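Local atomic coordinates of maleylpyruvate isomerase (Ralstonia sp., PDB entry 2V6K), a protein that catalyses the glutathione-dependent cis-trans isomerisation of maleylpyruvate to fumarylpyruvate in the bacterial breakdown of naphthalene, working as a homodimer. Residues N49-V54 with L64-A69; S11-R16 with D104-N109; Q92-L97 with Y156-T161. All coordinates share one frame; numbering follows the deposited sequence.

Interaction 1 of 3, residues N49-V54 with L64-A69. With TGG (gamma-glutamyl-S-(1,2-dicarboxyethyl)cysteinylglycine), chain C.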
loop_
_atom_site.group_PDB
_atom_site.type_symbol
_atom_site.label_atom_id
_atom_site.label_comp_id
_atom_site.label_asym_id
_atom_site.label_seq_id
_atom_site.Cartn_x
_atom_site.Cartn_y
_atom_site.Cartn_z
ATOM N N ASN A 49 -13.369 13.423 -3.491
ATOM C CA ASN A 49 -12.075 12.748 -3.487
ATOM C C ASN A 49 -11.296 13.047 -4.771
ATOM O O ASN A 49 -11.631 12.519 -5.831
ATOM C CB ASN A 49 -12.276 11.237 -3.343
ATOM C CG ASN A 49 -10.975 10.472 -3.414
ATOM O OD1 ASN A 49 -9.898 11.071 -3.418
ATOM N ND2 ASN A 49 -11.059 9.148 -3.451
ATOM N N PRO A 50 -10.222 13.857 -4.679
ATOM C CA PRO A 50 -9.543 14.247 -5.918
ATOM C C PRO A 50 -8.878 13.067 -6.626
ATOM O O PRO A 50 -8.584 13.145 -7.822
ATOM C CB PRO A 50 -8.491 15.256 -5.442
ATOM C CG PRO A 50 -8.246 14.905 -4.017
ATOM C CD PRO A 50 -9.566 14.428 -3.486
ATOM N N GLN A 51 -8.648 11.984 -5.892
ATOM C CA GLN A 51 -8.063 10.789 -6.467
ATOM C C GLN A 51 -9.068 9.971 -7.295
ATOM O O GLN A 51 -8.673 9.140 -8.111
ATOM C CB GLN A 51 -7.448 9.934 -5.362
ATOM C CG GLN A 51 -6.378 9.019 -5.884
ATOM C CD GLN A 51 -5.737 8.158 -4.822
ATOM O OE1 GLN A 51 -6.155 8.132 -3.657
ATOM N NE2 GLN A 51 -4.709 7.427 -5.229
ATOM N N GLN A 52 -10.360 10.203 -7.077
ATOM C CA GLN A 52 -11.416 9.551 -7.865
ATOM C C GLN A 52 -11.336 8.023 -7.826
ATOM O O GLN A 52 -11.447 7.332 -8.845
ATOM C CB GLN A 52 -11.461 10.114 -9.286
ATOM C CG GLN A 52 -12.005 11.536 -9.274
ATOM C CD GLN A 52 -12.034 12.184 -10.627
ATOM O OE1 GLN A 52 -11.001 12.600 -11.147
ATOM N NE2 GLN A 52 -13.226 12.302 -11.200
ATOM N N LEU A 53 -11.135 7.509 -6.615
ATOM C CA LEU A 53 -11.198 6.077 -6.335
ATOM C C LEU A 53 -12.075 5.852 -5.114
ATOM O O LEU A 53 -12.327 6.783 -4.340
ATOM C CB LEU A 53 -9.799 5.512 -6.066
ATOM C CG LEU A 53 -8.757 5.673 -7.178
ATOM C CD1 LEU A 53 -7.364 5.323 -6.657
ATOM C CD2 LEU A 53 -9.105 4.833 -8.404
ATOM N N VAL A 54 -12.547 4.622 -4.947
ATOM C CA VAL A 54 -13.329 4.275 -3.758
ATOM C C VAL A 54 -12.543 3.319 -2.857
ATOM O O VAL A 54 -11.672 2.589 -3.334
ATOM C CB VAL A 54 -14.734 3.696 -4.112
ATOM C CG1 VAL A 54 -15.578 4.734 -4.862
ATOM C CG2 VAL A 54 -14.627 2.392 -4.906
ATOM N N LEU A 64 -12.541 11.375 4.370
ATOM C CA LEU A 64 -11.313 10.606 4.475
ATOM C C LEU A 64 -11.150 9.725 3.257
ATOM O O LEU A 64 -12.124 9.154 2.759
ATOM C CB LEU A 64 -11.345 9.718 5.714
ATOM C CG LEU A 64 -11.662 10.363 7.067
ATOM C CD1 LEU A 64 -11.567 9.319 8.148
ATOM C CD2 LEU A 64 -10.743 11.536 7.367
ATOM N N ILE A 65 -9.915 9.619 2.784
ATOM C CA ILE A 65 -9.595 8.719 1.682
ATOM C C ILE A 65 -8.495 7.752 2.103
ATOM O O ILE A 65 -7.890 7.915 3.168
ATOM C CB ILE A 65 -9.194 9.483 0.390
ATOM C CG1 ILE A 65 -7.856 10.212 0.567
ATOM C CG2 ILE A 65 -10.313 10.438 -0.027
ATOM C CD1 ILE A 65 -7.204 10.633 -0.744
ATOM N N GLN A 66 -8.249 6.758 1.250
ATOM C CA GLN A 66 -7.228 5.719 1.447
ATOM C C GLN A 66 -7.613 4.695 2.505
ATOM O O GLN A 66 -7.406 4.909 3.708
ATOM C CB GLN A 66 -5.849 6.318 1.726
ATOM C CG GLN A 66 -5.224 6.888 0.469
ATOM C CD GLN A 66 -4.906 5.826 -0.562
ATOM O OE1 GLN A 66 -4.628 4.665 -0.229
ATOM N NE2 GLN A 66 -4.960 6.212 -1.836
ATOM N N SER A 67 -8.161 3.566 2.061
ATOM C CA SER A 67 -8.600 2.549 3.011
ATOM C C SER A 67 -7.543 2.161 4.063
ATOM O O SER A 67 -7.908 1.963 5.215
ATOM C CB SER A 67 -9.214 1.327 2.309
ATOM O OG SER A 67 -8.266 0.549 1.606
ATOM N N PRO A 68 -6.241 2.060 3.700
ATOM C CA PRO A 68 -5.311 1.710 4.782
ATOM C C PRO A 68 -5.279 2.736 5.914
ATOM O O PRO A 68 -5.217 2.362 7.095
ATOM C CB PRO A 68 -3.957 1.640 4.067
ATOM C CG PRO A 68 -4.325 1.276 2.668
ATOM C CD PRO A 68 -5.532 2.129 2.406
ATOM N N ALA A 69 -5.321 4.016 5.548
ATOM C CA ALA A 69 -5.312 5.114 6.513
ATOM C C ALA A 69 -6.630 5.205 7.282
ATOM O O ALA A 69 -6.637 5.458 8.499
ATOM C CB ALA A 69 -5.019 6.421 5.803
HETATM O OC1 TGG C . -7.039 1.439 -0.540
HETATM C CO1 TGG C . -7.351 2.506 -1.106
HETATM O OT1 TGG C . -8.320 3.216 -0.765
HETATM C CA1 TGG C . -6.490 2.959 -2.251
HETATM N NN1 TGG C . -5.093 2.630 -1.993
HETATM C CB1 TGG C . -6.902 2.268 -3.546
HETATM C CG1 TGG C . -8.312 2.661 -3.957
HETATM C CD1 TGG C . -8.697 2.256 -5.374
HETATM O OE1 TGG C . -7.817 1.359 -6.008
HETATM N NN2 TGG C . -10.044 1.778 -5.403
HETATM C CA2 TGG C . -10.578 1.001 -6.489
HETATM C CO2 TGG C . -10.969 2.055 -7.515
HETATM O OC2 TGG C . -12.041 2.875 -7.118
HETATM N NN3 TGG C . -11.054 1.589 -8.866
HETATM C CA3 TGG C . -11.635 2.440 -9.885
HETATM C CO3 TGG C . -10.762 2.430 -11.107
HETATM O OC3 TGG C . -9.718 1.748 -11.106
HETATM O OT3 TGG C . -11.151 3.115 -12.081
HETATM C CB2 TGG C . -11.679 0.198 -5.826
HETATM S SG2 TGG C . -12.767 -0.655 -6.899
HETATM C CD2 TGG C . -11.925 -1.975 -7.705
HETATM C CE2 TGG C . -11.659 -3.089 -6.720
HETATM O OE2 TGG C . -12.305 -4.160 -6.788
HETATM O OF2 TGG C . -10.786 -2.914 -5.840
HETATM C CF2 TGG C . -12.863 -2.387 -8.839
HETATM C CH2 TGG C . -12.272 -3.389 -9.799
HETATM O OI2 TGG C . -11.043 -3.581 -9.800
HETATM O OJ2 TGG C . -13.060 -4.001 -10.558
#
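Gln-51 and Gln-66 meet through their amides: NE2 of Gln-66 donates to OE1 of Gln-51 at 2.9 Å. The donor lies in the carbonyl plane on a lone pair, but the bond is bent, with 135° at the hydrogen, and the two amide planes are twisted 37° apart. An extended side chain carries the Gln-51 amide across to its partner. That of Gln-66 folds back at chi2 (-66°), and its amide faces two ways, NE2 to Gln-51 and OE1 to the ligand's alpha-amino nitrogen NN1 at 2.7 Å. Glutamine suits this place because one uncharged group both donates and accepts. Beside this pair Ile-65 presses its branches on the loop: CG2 sits 3.5 Å from CG of Asn-49, and CD1 lies near OE1 of Gln-51.

This is the glutathione-binding face of the thioredoxin-like domain of glutathione transferases. Val-54 pairs its backbone with the cysteinyl unit as a neighbouring strand would, N to OC2 and O to NN2, each at 2.8 Å and nearly straight. Gln-66 occupies the N-cap position of helix 67-77, and next to it Ser-67 grips the gamma-glutamyl carboxylate with N to OT1 and OG to OC1. The helix end would be expected to add some favourable electrostatics there.

Asn-49 also shapes its own loop. Its OD1 accepts from Gln-51 N at 2.9 Å, an Asx turn with the donor well above the carbonyl plane, inside a type I turn from Asn-49 to Gln-52; its ND2 adds a weak bond to Leu-53 O. Farther out, Asp-104 of the second subunit accepts through OD2 from NE2 of both glutamines, fixing which way each amide is turned.

Interaction 2 of 3, residues S11-R16 with D104-N109. With TGG (gamma-glutamyl-S-(1,2-dicarboxyethyl)cysteinylglycine), chain C; TGG (gamma-glutamyl-S-(1,2-dicarboxyethyl)cysteinylglycine), chain F.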
loop_
_atom_site.group_PDB
_atom_site.type_symbol
_atom_site.label_atom_id
_atom_site.label_comp_id
_atom_site.label_asym_id
_atom_site.label_seq_id
_atom_site.Cartn_x
_atom_site.Cartn_y
_atom_site.Cartn_z
ATOM N N SER A 11 -16.109 -4.297 -5.055
ATOM C CA SER A 11 -14.903 -3.500 -4.923
ATOM C C SER A 11 -14.118 -4.014 -3.736
ATOM O O SER A 11 -14.628 -4.019 -2.613
ATOM C CB SER A 11 -15.269 -2.033 -4.703
ATOM O OG SER A 11 -14.190 -1.323 -4.125
ATOM N N GLY A 12 -12.888 -4.451 -3.983
ATOM C CA GLY A 12 -12.043 -5.028 -2.945
ATOM C C GLY A 12 -11.736 -4.071 -1.812
ATOM O O GLY A 12 -11.811 -4.448 -0.648
ATOM N N THR A 13 -11.382 -2.831 -2.145
ATOM C CA THR A 13 -11.056 -1.845 -1.116
ATOM C C THR A 13 -12.308 -1.405 -0.367
ATOM O O THR A 13 -12.237 -1.091 0.818
ATOM C CB THR A 13 -10.354 -0.617 -1.689
ATOM O OG1 THR A 13 -11.135 -0.114 -2.782
ATOM C CG2 THR A 13 -8.955 -0.968 -2.177
ATOM N N SER A 14 -13.454 -1.381 -1.045
ATOM C CA SER A 14 -14.720 -1.094 -0.365
ATOM C C SER A 14 -15.052 -2.202 0.622
ATOM O O SER A 14 -15.403 -1.940 1.769
ATOM C CB SER A 14 -15.859 -0.967 -1.373
ATOM O OG SER A 14 -15.665 0.147 -2.235
ATOM N N HIS A 15 -14.955 -3.441 0.154
ATOM C CA HIS A 15 -15.183 -4.646 0.949
ATOM C C HIS A 15 -14.276 -4.646 2.186
ATOM O O HIS A 15 -14.747 -4.884 3.308
ATOM C CB HIS A 15 -14.922 -5.837 0.014
ATOM C CG HIS A 15 -15.223 -7.187 0.588
ATOM N ND1 HIS A 15 -14.992 -8.339 -0.133
ATOM C CD2 HIS A 15 -15.707 -7.582 1.792
ATOM C CE1 HIS A 15 -15.321 -9.386 0.601
ATOM N NE2 HIS A 15 -15.762 -8.955 1.771
ATOM N N ARG A 16 -12.992 -4.352 1.972
ATOM C CA ARG A 16 -11.992 -4.248 3.034
ATOM C C ARG A 16 -12.445 -3.296 4.146
ATOM O O ARG A 16 -12.416 -3.638 5.335
ATOM C CB ARG A 16 -10.681 -3.776 2.396
ATOM C CG ARG A 16 -9.463 -3.661 3.301
ATOM C CD ARG A 16 -8.401 -2.816 2.623
ATOM N NE ARG A 16 -7.884 -3.476 1.426
ATOM C CZ ARG A 16 -7.046 -2.913 0.560
ATOM N NH1 ARG A 16 -6.658 -1.651 0.724
ATOM N NH2 ARG A 16 -6.605 -3.609 -0.482
ATOM N N ASP A 104 0.912 -4.824 -2.757
ATOM C CA ASP A 104 1.587 -5.664 -3.747
ATOM C C ASP A 104 0.685 -6.617 -4.517
ATOM O O ASP A 104 1.170 -7.352 -5.382
ATOM C CB ASP A 104 2.745 -6.426 -3.099
ATOM C CG ASP A 104 3.734 -5.513 -2.402
ATOM O OD1 ASP A 104 3.836 -4.316 -2.755
ATOM O OD2 ASP A 104 4.396 -6.017 -1.475
ATOM N N ILE A 105 -0.607 -6.624 -4.203
ATOM C CA ILE A 105 -1.570 -7.391 -4.991
ATOM C C ILE A 105 -2.686 -6.504 -5.515
ATOM O O ILE A 105 -2.806 -6.291 -6.730
ATOM C CB ILE A 105 -2.192 -8.583 -4.224
ATOM C CG1 ILE A 105 -1.119 -9.473 -3.586
ATOM C CG2 ILE A 105 -3.041 -9.403 -5.188
ATOM C CD1 ILE A 105 -1.704 -10.565 -2.698
ATOM N N HIS A 106 -3.503 -5.976 -4.604
ATOM C CA HIS A 106 -4.710 -5.271 -5.012
ATOM C C HIS A 106 -4.497 -4.185 -6.085
ATOM O O HIS A 106 -5.236 -4.142 -7.074
ATOM C CB HIS A 106 -5.467 -4.672 -3.819
ATOM C CG HIS A 106 -6.488 -3.690 -4.265
ATOM N ND1 HIS A 106 -6.198 -2.353 -4.440
ATOM C CD2 HIS A 106 -7.746 -3.874 -4.729
ATOM C CE1 HIS A 106 -7.253 -1.749 -4.957
ATOM N NE2 HIS A 106 -8.203 -2.649 -5.141
ATOM N N PRO A 107 -3.533 -3.271 -5.881
ATOM C CA PRO A 107 -3.434 -2.163 -6.839
ATOM C C PRO A 107 -3.088 -2.598 -8.250
ATOM O O PRO A 107 -3.444 -1.906 -9.209
ATOM C CB PRO A 107 -2.314 -1.289 -6.257
ATOM C CG PRO A 107 -2.332 -1.627 -4.778
ATOM C CD PRO A 107 -2.589 -3.102 -4.758
ATOM N N ILE A 108 -2.406 -3.728 -8.380
ATOM C CA ILE A 108 -1.918 -4.180 -9.683
ATOM C C ILE A 108 -3.060 -4.688 -10.555
ATOM O O ILE A 108 -2.961 -4.670 -11.791
ATOM C CB ILE A 108 -0.882 -5.326 -9.536
ATOM C CG1 ILE A 108 0.077 -5.116 -8.354
ATOM C CG2 ILE A 108 -0.102 -5.501 -10.830
ATOM C CD1 ILE A 108 0.898 -3.863 -8.444
ATOM N N ASN A 109 -4.137 -5.142 -9.917
ATOM C CA ASN A 109 -5.263 -5.748 -10.631
ATOM C C ASN A 109 -6.502 -4.869 -10.668
ATOM O O ASN A 109 -7.566 -5.286 -11.127
ATOM C CB ASN A 109 -5.622 -7.091 -10.001
ATOM C CG ASN A 109 -4.516 -8.107 -10.129
ATOM O OD1 ASN A 109 -3.597 -7.961 -10.944
ATOM N ND2 ASN A 109 -4.597 -9.161 -9.323
HETATM O OC1 TGG C . -7.039 1.439 -0.540
HETATM C CO1 TGG C . -7.351 2.506 -1.106
HETATM O OT1 TGG C . -8.320 3.216 -0.765
HETATM C CA1 TGG C . -6.490 2.959 -2.251
HETATM N NN1 TGG C . -5.093 2.630 -1.993
HETATM C CB1 TGG C . -6.902 2.268 -3.546
HETATM C CG1 TGG C . -8.312 2.661 -3.957
HETATM C CD1 TGG C . -8.697 2.256 -5.374
HETATM O OE1 TGG C . -7.817 1.359 -6.008
HETATM N NN2 TGG C . -10.044 1.778 -5.403
HETATM C CA2 TGG C . -10.578 1.001 -6.489
HETATM C CO2 TGG C . -10.969 2.055 -7.515
HETATM O OC2 TGG C . -12.041 2.875 -7.118
HETATM N NN3 TGG C . -11.054 1.589 -8.866
HETATM C CA3 TGG C . -11.635 2.440 -9.885
HETATM C CO3 TGG C . -10.762 2.430 -11.107
HETATM O OC3 TGG C . -9.718 1.748 -11.106
HETATM O OT3 TGG C . -11.151 3.115 -12.081
HETATM C CB2 TGG C . -11.679 0.198 -5.826
HETATM S SG2 TGG C . -12.767 -0.655 -6.899
HETATM C CD2 TGG C . -11.925 -1.975 -7.705
HETATM C CE2 TGG C . -11.659 -3.089 -6.720
HETATM O OE2 TGG C . -12.305 -4.160 -6.788
HETATM O OF2 TGG C . -10.786 -2.914 -5.840
HETATM C CF2 TGG C . -12.863 -2.387 -8.839
HETATM C CH2 TGG C . -12.272 -3.389 -9.799
HETATM O OI2 TGG C . -11.043 -3.581 -9.800
HETATM O OJ2 TGG C . -13.060 -4.001 -10.558
HETATM O OC1 TGG F . 7.055 -1.466 0.396
HETATM C CO1 TGG F . 7.363 -2.673 0.362
HETATM O OT1 TGG F . 8.314 -3.156 1.013
HETATM C CA1 TGG F . 6.548 -3.590 -0.505
HETATM N NN1 TGG F . 5.151 -3.181 -0.444
HETATM C CB1 TGG F . 7.015 -3.519 -1.960
HETATM C CG1 TGG F . 8.435 -4.049 -2.104
HETATM C CD1 TGG F . 8.871 -4.278 -3.543
HETATM O OE1 TGG F . 8.011 -3.742 -4.519
HETATM N NN2 TGG F . 10.222 -3.841 -3.722
HETATM C CA2 TGG F . 10.818 -3.601 -5.012
HETATM C CO2 TGG F . 11.222 -4.994 -5.470
HETATM O OC2 TGG F . 12.290 -5.553 -4.735
HETATM N NN3 TGG F . 11.348 -5.153 -6.889
HETATM C CA3 TGG F . 11.993 -6.322 -7.440
HETATM C CO3 TGG F . 11.162 -6.851 -8.575
HETATM O OC3 TGG F . 10.126 -6.238 -8.916
HETATM O OT3 TGG F . 11.567 -7.902 -9.120
HETATM C CB2 TGG F . 11.913 -2.595 -4.715
HETATM S SG2 TGG F . 13.045 -2.242 -6.000
HETATM C CD2 TGG F . 12.241 -1.403 -7.324
HETATM C CE2 TGG F . 11.938 0.025 -6.940
HETATM O OE2 TGG F . 12.586 0.967 -7.449
HETATM O OF2 TGG F . 11.036 0.253 -6.102
HETATM C CF2 TGG F . 13.226 -1.507 -8.487
HETATM C CH2 TGG F . 12.681 -1.011 -9.803
HETATM O OI2 TGG F . 11.451 -0.858 -9.945
HETATM O OJ2 TGG F . 13.504 -0.768 -10.717
#
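His-106 donates from NE2 to the ligand carboxylate oxygen OF2 at 2.7 Å, while the other oxygen of that carboxylate, OE2, takes the backbone N-H of Gly-12 at 2.9 Å. The group so held belongs to the dicarboxyethyl part of the substrate analogue, in the cleft between the thioredoxin-like and all-helical domains of a zeta-class glutathione transferase. OF2 approaches the imidazole at its edge, near the ring plane.

Thr-13 takes one face of the same ring: its methyl CG2 stands 3.6 Å from the centroid, 25° off the normal, a CH-pi contact. A beta-branched threonine serves both needs, since the torsion that lays CG2 on the ring (chi1 52°) also sends OG1 to its hydrogen bond with Val-54 O. Arg-16 comes in from the neighbouring turn of the helix, NH2 lying 3.7 Å from CB of His-106, with the guanidinium almost perpendicular to the ring. Its NH1 is bound to Ser-67 OG, which fixes the head and places positive charge near the ligand's gamma-glutamyl carboxylate.

Two residues before His-106, Asp-104 serves the other active site of the dimer, its OD1 accepting from NN1 of that ligand at 2.9 Å. At the helix N-cap, Ser-11 OG shares a hydrogen bond with Ser-14 OG and lies 3.2 Å from the ligand sulfur SG2.

Interaction 3 of 3, residues Q92-L97 with Y156-T161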
loop_
_atom_site.group_PDB
_atom_site.type_symbol
_atom_site.label_atom_id
_atom_site.label_comp_id
_atom_site.label_asym_id
_atom_site.label_seq_id
_atom_site.Cartn_x
_atom_site.Cartn_y
_atom_site.Cartn_z
ATOM N N GLN A 92 3.695 -5.005 13.793
ATOM C CA GLN A 92 4.449 -4.993 12.547
ATOM C C GLN A 92 4.053 -6.155 11.640
ATOM O O GLN A 92 3.904 -5.974 10.431
ATOM C CB GLN A 92 5.954 -4.982 12.829
ATOM C CG GLN A 92 6.814 -4.522 11.639
ATOM C CD GLN A 92 7.028 -5.582 10.570
ATOM O OE1 GLN A 92 7.330 -5.259 9.414
ATOM N NE2 GLN A 92 6.894 -6.848 10.945
ATOM N N ARG A 93 3.858 -7.337 12.218
ATOM C CA ARG A 93 3.500 -8.530 11.436
ATOM C C ARG A 93 2.131 -8.391 10.789
ATOM O O ARG A 93 1.951 -8.756 9.629
ATOM C CB ARG A 93 3.519 -9.802 12.296
ATOM C CG ARG A 93 4.793 -10.039 13.073
ATOM C CD ARG A 93 5.979 -10.245 12.166
ATOM N NE ARG A 93 7.208 -10.271 12.954
ATOM C CZ ARG A 93 8.435 -10.396 12.458
ATOM N NH1 ARG A 93 8.638 -10.518 11.150
ATOM N NH2 ARG A 93 9.463 -10.395 13.287
ATOM N N VAL A 94 1.160 -7.882 11.545
ATOM C CA VAL A 94 -0.187 -7.688 11.015
ATOM C C VAL A 94 -0.173 -6.622 9.926
ATOM O O VAL A 94 -0.791 -6.795 8.874
ATOM C CB VAL A 94 -1.203 -7.344 12.133
ATOM C CG1 VAL A 94 -2.540 -6.939 11.534
ATOM C CG2 VAL A 94 -1.397 -8.539 13.058
ATOM N N ARG A 95 0.539 -5.523 10.155
ATOM C CA ARG A 95 0.667 -4.505 9.113
ATOM C C ARG A 95 1.379 -5.036 7.874
ATOM O O ARG A 95 1.052 -4.632 6.762
ATOM C CB ARG A 95 1.374 -3.259 9.646
ATOM C CG ARG A 95 0.528 -2.421 10.584
ATOM C CD ARG A 95 1.240 -1.119 10.913
ATOM N NE ARG A 95 0.399 -0.208 11.689
ATOM C CZ ARG A 95 0.697 0.273 12.890
ATOM N NH1 ARG A 95 1.838 -0.056 13.495
ATOM N NH2 ARG A 95 -0.154 1.100 13.483
ATOM N N ALA A 96 2.352 -5.926 8.054
ATOM C CA ALA A 96 3.080 -6.490 6.915
ATOM C C ALA A 96 2.171 -7.383 6.076
ATOM O O ALA A 96 2.173 -7.300 4.841
ATOM C CB ALA A 96 4.311 -7.252 7.375
ATOM N N LEU A 97 1.389 -8.231 6.740
ATOM C CA LEU A 97 0.426 -9.080 6.041
ATOM C C LEU A 97 -0.546 -8.225 5.240
ATOM O O LEU A 97 -0.794 -8.484 4.058
ATOM C CB LEU A 97 -0.336 -9.969 7.032
ATOM C CG LEU A 97 0.463 -11.128 7.635
ATOM C CD1 LEU A 97 -0.299 -11.753 8.792
ATOM C CD2 LEU A 97 0.800 -12.180 6.584
ATOM N N TYR A 156 -7.343 -17.232 12.454
ATOM C CA TYR A 156 -7.268 -16.064 11.582
ATOM C C TYR A 156 -5.837 -15.792 11.138
ATOM O O TYR A 156 -4.948 -16.603 11.396
ATOM C CB TYR A 156 -7.918 -14.858 12.275
ATOM C CG TYR A 156 -9.308 -15.187 12.772
ATOM C CD1 TYR A 156 -10.379 -15.318 11.884
ATOM C CD2 TYR A 156 -9.542 -15.417 14.122
ATOM C CE1 TYR A 156 -11.654 -15.645 12.340
ATOM C CE2 TYR A 156 -10.814 -15.746 14.591
ATOM C CZ TYR A 156 -11.861 -15.860 13.697
ATOM O OH TYR A 156 -13.111 -16.187 14.167
ATOM N N SER A 157 -5.607 -14.670 10.462
ATOM C CA SER A 157 -4.266 -14.381 9.943
ATOM C C SER A 157 -3.231 -14.232 11.049
ATOM O O SER A 157 -2.065 -14.566 10.862
ATOM C CB SER A 157 -4.264 -13.111 9.094
ATOM O OG SER A 157 -5.033 -13.268 7.912
ATOM N N PHE A 158 -3.668 -13.708 12.188
ATOM C CA PHE A 158 -2.798 -13.463 13.326
ATOM C C PHE A 158 -3.585 -13.726 14.601
ATOM O O PHE A 158 -4.689 -13.206 14.776
ATOM C CB PHE A 158 -2.295 -12.015 13.310
ATOM C CG PHE A 158 -1.318 -11.706 14.411
ATOM C CD1 PHE A 158 0.044 -11.883 14.211
ATOM C CD2 PHE A 158 -1.764 -11.248 15.644
ATOM C CE1 PHE A 158 0.957 -11.610 15.230
ATOM C CE2 PHE A 158 -0.865 -10.979 16.670
ATOM C CZ PHE A 158 0.499 -11.159 16.461
ATOM N N GLY A 159 -3.015 -14.533 15.488
ATOM C CA GLY A 159 -3.693 -14.879 16.733
ATOM C C GLY A 159 -5.029 -15.558 16.497
ATOM O O GLY A 159 -5.228 -16.217 15.474
ATOM N N ASP A 160 -5.957 -15.386 17.436
ATOM C CA ASP A 160 -7.251 -16.065 17.346
ATOM C C ASP A 160 -8.435 -15.100 17.383
ATOM O O ASP A 160 -9.560 -15.480 17.729
ATOM C CB ASP A 160 -7.383 -17.154 18.417
ATOM C CG ASP A 160 -8.448 -18.185 18.073
ATOM O OD1 ASP A 160 -8.554 -18.580 16.889
ATOM O OD2 ASP A 160 -9.180 -18.601 18.993
ATOM N N THR A 161 -8.166 -13.851 17.016
ATOM C CA THR A 161 -9.215 -12.868 16.767
ATOM C C THR A 161 -8.988 -12.241 15.393
ATOM O O THR A 161 -7.848 -12.188 14.911
ATOM C CB THR A 161 -9.235 -11.752 17.834
ATOM O OG1 THR A 161 -7.994 -11.040 17.800
ATOM C CG2 THR A 161 -9.462 -12.325 19.236
#
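A short piece of helix 88-104 lies against an irregular loop, and the backbones come nearest at Val-94 and Phe-158, whose CA atoms are 6.7 Å apart. The side chains of this pair make the heart of the contact. Val-94 lays its methyl CG2 over one face of the Phe-158 ring, 3.9 Å from the centroid and 28° off the normal, a CH-pi contact. The methyl is displaced toward the root of the ring, for Val-94 CG2 comes closest to Phe-158 CG, at 3.4 Å, and next to Phe-158 CB, at 3.6 Å. The phenylalanine turns CG anti to its own backbone N (chi1 -176°), which brings the ring in against the helix, and valine offers a short, branched surface that lets the aromatic face approach closely.

Arg-93 adds only the base of its side chain: CB is 4.3 Å from CE1 of Phe-158, while the guanidinium leads away to a salt bridge with Asp-89. Leu-97, three residues after Val-94 and so roughly one turn on, reaches the other end of the contact, its CD1 packing 3.9 Å from the backbone O of Ser-157 and 4.2 Å from its CB.

The contact belongs to the all-helical C-terminal domain of the glutathione transferase fold, where it joins the domain's first long helix to the connection between helices 125-149 and 164-178. Pro-85 touches both Val-94 and Phe-158, and Leu-164 and Ala-165 of helix 164-178 back Val-94 and Leu-97 respectively. Ser-157 has its hydroxyl bonded to Asp-166 and Tyr-143, so a small polar residue can sit beside leucine with its oxygen satisfied. No hydrogen bond links the two segments, which implies that burial of apolar surface and close packing, rather than polar bonds between them, hold them together.

Interactions 1 and 2 share one glutathione conjugate and touch directly, their centres 12 Å apart. Thr-13 and Arg-16 of segment 11-16 each reach a glutathione-binding residue of interaction 1, Val-54 and Ser-67 respectively, so that the residues that hold the glutathione part are tied to helix 12-24, whose first N-H meets the analogue's carboxylate. Along the chain, interaction 1 is nested inside the loop closed by interaction 2. Interaction 3 stands apart, centred 24 Å from interaction 1 and 18 Å from interaction 2; Leu-97 is about 11 Å from a bound ligand, side chain to ligand. Helix 88-104 connects it to Asp-104, and all three contacts touch the second subunit.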